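HemO (Neisseria meningitidis, PDB 1J77) binds heme, coordinating its iron axially, and probably acts as a heme oxygenase that opens the porphyrin ring by oxidation. Local coordinates at residues 49-60 with 72-81. Numbering follows the deposited sequence.
Sequences QSVFHKAVDHIY and LEYMARYDAV
The ring of Tyr-60 has the backbone of Ala-76 over one face: Ala-76 CA stands 4.1 Å from the centroid, 10° off the normal, a well-centred CH-pi contact. At its edge, near the ring plane, Leu-72 O lies 3.5 Å from Tyr-60 CD2, while Leu-72 CD1 presses on the same carbon at 3.7 Å and Met-75 CB reaches CE2 obliquely. Lys-54 covers one face of Tyr-78. Its CG is anti to the backbone N (chi1 173°), and the bend at chi2 carries the chain on across the phenol, with CB 4.0 Å from the centroid and CD 3.6 Å from Tyr-78 OH. Ser-50 OG lies at the edge of that ring, near its plane. The imidazole of His-53 is sandwiched: Arg-77 CB sits off-centre over one face, 3.8 Å from His-53 CD2, and Phe-52 CD2 lies over the centre of the other. A bond within its own helix, His-53 ND1 to Gln-49 O, bent at 143° and tilted from the carbonyl plane, helps set the rotation of this ring; the backbone N of His-53 reaches the same oxygen from the opposite face.

In the all-helical heme oxygenase fold, this contact joins the second half of helix 39-60 to the chain leading into helix 78-87 and to that helix's first turn. Phe-52 of the former touches the heme. No hydrogen bond spans the two segments; at Tyr-60 the backbones meet through a CA-H...O contact, Glu-73 CA to Tyr-60 O at 3.1 Å. Asn-66 bridges this point, donating to Tyr-60 O and accepting from Glu-73 N. The phenol of Tyr-60 is anchored by Glu-115 of helix 104-119, and Asp-57, whose OD2 lies near Tyr-78 CB, pairs through OD1 with Lys-61.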
loop_
_atom_site.group_PDB
_atom_site.type_symbol
_atom_site.label_atom_id
_atom_site.label_comp_id
_atom_site.label_asym_id
_atom_site.label_seq_id
_atom_site.Cartn_x
_atom_site.Cartn_y
_atom_site.Cartn_z
ATOM N N GLN A 49 0.026 -5.617 6.301
ATOM C CA GLN A 49 -0.548 -4.323 6.000
ATOM C C GLN A 49 -0.131 -3.305 7.077
ATOM O O GLN A 49 0.152 -2.141 6.758
ATOM C CB GLN A 49 -2.091 -4.411 5.905
ATOM C CG GLN A 49 -2.641 -5.260 4.764
ATOM C CD GLN A 49 -2.637 -4.512 3.465
ATOM O OE1 GLN A 49 -3.685 -4.016 3.002
ATOM N NE2 GLN A 49 -1.463 -4.425 2.836
ATOM N N SER A 50 -0.105 -3.723 8.338
ATOM C CA SER A 50 0.306 -2.806 9.446
ATOM C C SER A 50 1.700 -2.251 9.268
ATOM O O SER A 50 1.939 -1.028 9.456
ATOM C CB SER A 50 0.242 -3.504 10.828
ATOM O OG SER A 50 0.631 -2.580 11.838
ATOM N N VAL A 51 2.630 -3.095 8.899
ATOM C CA VAL A 51 4.012 -2.705 8.740
ATOM C C VAL A 51 4.150 -1.753 7.578
ATOM O O VAL A 51 4.839 -0.706 7.662
ATOM C CB VAL A 51 4.948 -3.928 8.537
ATOM C CG1 VAL A 51 6.385 -3.522 8.250
ATOM C CG2 VAL A 51 4.897 -4.794 9.742
ATOM N N PHE A 52 3.548 -2.105 6.460
ATOM C CA PHE A 52 3.631 -1.222 5.303
ATOM C C PHE A 52 3.049 0.165 5.600
ATOM O O PHE A 52 3.633 1.209 5.248
ATOM C CB PHE A 52 2.964 -1.829 4.066
ATOM C CG PHE A 52 3.079 -0.932 2.857
ATOM C CD1 PHE A 52 4.275 -0.833 2.162
ATOM C CD2 PHE A 52 2.016 -0.210 2.435
ATOM C CE1 PHE A 52 4.382 0.018 1.060
ATOM C CE2 PHE A 52 2.147 0.623 1.325
ATOM C CZ PHE A 52 3.303 0.712 0.684
ATOM N N HIS A 53 1.863 0.194 6.179
ATOM C CA HIS A 53 1.223 1.491 6.444
ATOM C C HIS A 53 1.952 2.260 7.549
ATOM O O HIS A 53 2.013 3.481 7.512
ATOM C CB HIS A 53 -0.267 1.291 6.713
ATOM C CG HIS A 53 -1.025 1.131 5.442
ATOM N ND1 HIS A 53 -1.416 -0.089 4.903
ATOM C CD2 HIS A 53 -1.340 2.064 4.522
ATOM C CE1 HIS A 53 -2.018 0.127 3.748
ATOM N NE2 HIS A 53 -1.971 1.421 3.487
ATOM N N LYS A 54 2.551 1.587 8.509
ATOM C CA LYS A 54 3.400 2.316 9.455
ATOM C C LYS A 54 4.581 2.989 8.748
ATOM O O LYS A 54 4.938 4.139 9.041
ATOM C CB LYS A 54 3.884 1.378 10.567
ATOM C CG LYS A 54 4.931 1.995 11.528
ATOM C CD LYS A 54 4.437 3.143 12.300
ATOM C CE LYS A 54 5.573 3.773 13.154
ATOM N NZ LYS A 54 5.011 4.644 14.215
ATOM N N ALA A 55 5.216 2.284 7.837
ATOM C CA ALA A 55 6.376 2.738 7.109
ATOM C C ALA A 55 6.129 4.006 6.295
ATOM O O ALA A 55 7.101 4.667 5.908
ATOM C CB ALA A 55 6.896 1.629 6.192
ATOM N N VAL A 56 4.875 4.270 5.948
ATOM C CA VAL A 56 4.593 5.465 5.180
ATOM C C VAL A 56 3.929 6.550 5.983
ATOM O O VAL A 56 3.649 7.628 5.456
ATOM C CB VAL A 56 3.783 5.181 3.895
ATOM C CG1 VAL A 56 4.556 4.311 2.889
ATOM C CG2 VAL A 56 2.387 4.622 4.221
ATOM N N ASP A 57 3.726 6.316 7.269
ATOM C CA ASP A 57 3.005 7.220 8.146
ATOM C C ASP A 57 3.590 8.623 8.206
ATOM O O ASP A 57 2.852 9.574 8.165
ATOM C CB ASP A 57 2.878 6.624 9.550
ATOM C CG ASP A 57 1.752 7.242 10.296
ATOM O OD1 ASP A 57 1.979 7.831 11.393
ATOM O OD2 ASP A 57 0.615 7.229 9.781
ATOM N N HIS A 58 4.910 8.683 8.286
ATOM C CA HIS A 58 5.616 9.975 8.380
ATOM C C HIS A 58 5.562 10.733 7.039
ATOM O O HIS A 58 5.760 11.978 6.990
ATOM C CB HIS A 58 7.065 9.727 8.807
ATOM C CG HIS A 58 7.906 9.066 7.755
ATOM N ND1 HIS A 58 7.659 7.778 7.309
ATOM C CD2 HIS A 58 8.934 9.528 6.995
ATOM C CE1 HIS A 58 8.532 7.468 6.360
ATOM N NE2 HIS A 58 9.300 8.520 6.129
ATOM N N ILE A 59 5.335 10.020 5.936
ATOM C CA ILE A 59 5.225 10.667 4.635
ATOM C C ILE A 59 3.844 11.318 4.511
ATOM O O ILE A 59 3.727 12.429 4.008
ATOM C CB ILE A 59 5.480 9.651 3.503
ATOM C CG1 ILE A 59 6.855 9.004 3.681
ATOM C CG2 ILE A 59 5.340 10.358 2.107
ATOM C CD1 ILE A 59 7.172 7.923 2.656
ATOM N N TYR A 60 2.804 10.647 4.990
ATOM C CA TYR A 60 1.442 11.201 4.961
ATOM C C TYR A 60 1.349 12.450 5.812
ATOM O O TYR A 60 0.569 13.350 5.507
ATOM C CB TYR A 60 0.342 10.196 5.384
ATOM C CG TYR A 60 -0.120 9.283 4.227
ATOM C CD1 TYR A 60 0.329 7.971 4.105
ATOM C CD2 TYR A 60 -1.037 9.726 3.295
ATOM C CE1 TYR A 60 -0.078 7.161 3.064
ATOM C CE2 TYR A 60 -1.451 8.937 2.256
ATOM C CZ TYR A 60 -0.969 7.645 2.134
ATOM O OH TYR A 60 -1.421 6.870 1.073
ATOM N N LEU A 72 -3.576 15.770 3.160
ATOM C CA LEU A 72 -2.866 14.506 2.951
ATOM C C LEU A 72 -2.791 13.674 4.204
ATOM O O LEU A 72 -2.989 12.455 4.150
ATOM C CB LEU A 72 -1.464 14.760 2.438
ATOM C CG LEU A 72 -0.551 13.552 2.209
ATOM C CD1 LEU A 72 -1.125 12.640 1.053
ATOM C CD2 LEU A 72 0.890 13.960 1.938
ATOM N N GLU A 73 -2.474 14.295 5.325
ATOM C CA GLU A 73 -2.344 13.540 6.561
ATOM C C GLU A 73 -3.552 12.635 6.877
ATOM O O GLU A 73 -3.405 11.594 7.538
ATOM C CB GLU A 73 -2.088 14.508 7.713
ATOM C CG GLU A 73 -3.122 15.605 7.876
ATOM C CD GLU A 73 -2.842 16.462 9.095
ATOM O OE1 GLU A 73 -2.748 15.873 10.197
ATOM O OE2 GLU A 73 -2.703 17.701 8.950
ATOM N N TYR A 74 -4.732 13.011 6.395
ATOM C CA TYR A 74 -5.962 12.266 6.712
ATOM C C TYR A 74 -6.222 11.042 5.835
ATOM O O TYR A 74 -7.072 10.194 6.154
ATOM C CB TYR A 74 -7.154 13.211 6.644
ATOM C CG TYR A 74 -7.020 14.317 7.625
ATOM C CD1 TYR A 74 -7.226 15.630 7.254
ATOM C CD2 TYR A 74 -6.646 14.046 8.935
ATOM C CE1 TYR A 74 -7.089 16.647 8.167
ATOM C CE2 TYR A 74 -6.506 15.052 9.849
ATOM C CZ TYR A 74 -6.727 16.347 9.460
ATOM O OH TYR A 74 -6.582 17.341 10.382
ATOM N N MET A 75 -5.477 10.942 4.744
ATOM C CA MET A 75 -5.594 9.805 3.841
ATOM C C MET A 75 -4.915 8.539 4.381
ATOM O O MET A 75 -5.138 7.457 3.833
ATOM C CB MET A 75 -5.025 10.160 2.472
ATOM C CG MET A 75 -5.837 11.215 1.721
ATOM S SD MET A 75 -4.962 11.746 0.257
ATOM C CE MET A 75 -5.911 13.303 -0.192
ATOM N N ALA A 76 -4.126 8.660 5.450
ATOM C CA ALA A 76 -3.401 7.503 5.997
ATOM C C ALA A 76 -4.308 6.405 6.550
ATOM O O ALA A 76 -5.356 6.671 7.145
ATOM C CB ALA A 76 -2.405 7.932 7.050
ATOM N N ARG A 77 -3.906 5.148 6.335
ATOM C CA ARG A 77 -4.716 4.006 6.762
ATOM C C ARG A 77 -4.155 3.195 7.925
ATOM O O ARG A 77 -4.664 2.163 8.300
ATOM C CB ARG A 77 -4.861 3.041 5.591
ATOM C CG ARG A 77 -5.410 3.635 4.341
ATOM C CD ARG A 77 -6.850 3.933 4.425
ATOM N NE ARG A 77 -7.443 4.040 3.098
ATOM C CZ ARG A 77 -8.545 4.723 2.830
ATOM N NH1 ARG A 77 -9.180 5.376 3.796
ATOM N NH2 ARG A 77 -9.023 4.756 1.594
ATOM N N TYR A 78 -3.053 3.636 8.501
ATOM C CA TYR A 78 -2.485 2.901 9.596
ATOM C C TYR A 78 -3.420 2.749 10.769
ATOM O O TYR A 78 -3.518 1.677 11.348
ATOM C CB TYR A 78 -1.178 3.599 9.997
ATOM C CG TYR A 78 -0.392 3.005 11.137
ATOM C CD1 TYR A 78 -0.125 1.659 11.238
ATOM C CD2 TYR A 78 0.146 3.852 12.097
ATOM C CE1 TYR A 78 0.581 1.164 12.262
ATOM C CE2 TYR A 78 0.898 3.361 13.136
ATOM C CZ TYR A 78 1.107 2.030 13.226
ATOM O OH TYR A 78 1.852 1.566 14.281
ATOM N N ASP A 79 -4.118 3.812 11.129
ATOM C CA ASP A 79 -5.048 3.715 12.241
ATOM C C ASP A 79 -6.129 2.645 11.956
ATOM O O ASP A 79 -6.435 1.797 12.821
ATOM C CB ASP A 79 -5.703 5.086 12.532
ATOM C CG ASP A 79 -4.764 6.108 13.176
ATOM O OD1 ASP A 79 -3.826 5.731 13.942
ATOM O OD2 ASP A 79 -4.962 7.349 12.987
ATOM N N ALA A 80 -6.626 2.650 10.716
ATOM C CA ALA A 80 -7.688 1.709 10.303
ATOM C C ALA A 80 -7.188 0.268 10.362
ATOM O O ALA A 80 -7.874 -0.574 10.908
ATOM C CB ALA A 80 -8.229 2.076 8.919
ATOM N N VAL A 81 -6.003 -0.037 9.817
ATOM C CA VAL A 81 -5.455 -1.404 9.919
ATOM C C VAL A 81 -5.251 -1.817 11.375
ATOM O O VAL A 81 -5.433 -2.955 11.747
ATOM C CB VAL A 81 -4.039 -1.597 9.247
ATOM C CG1 VAL A 81 -3.638 -3.086 9.242
ATOM C CG2 VAL A 81 -4.019 -1.121 7.858
#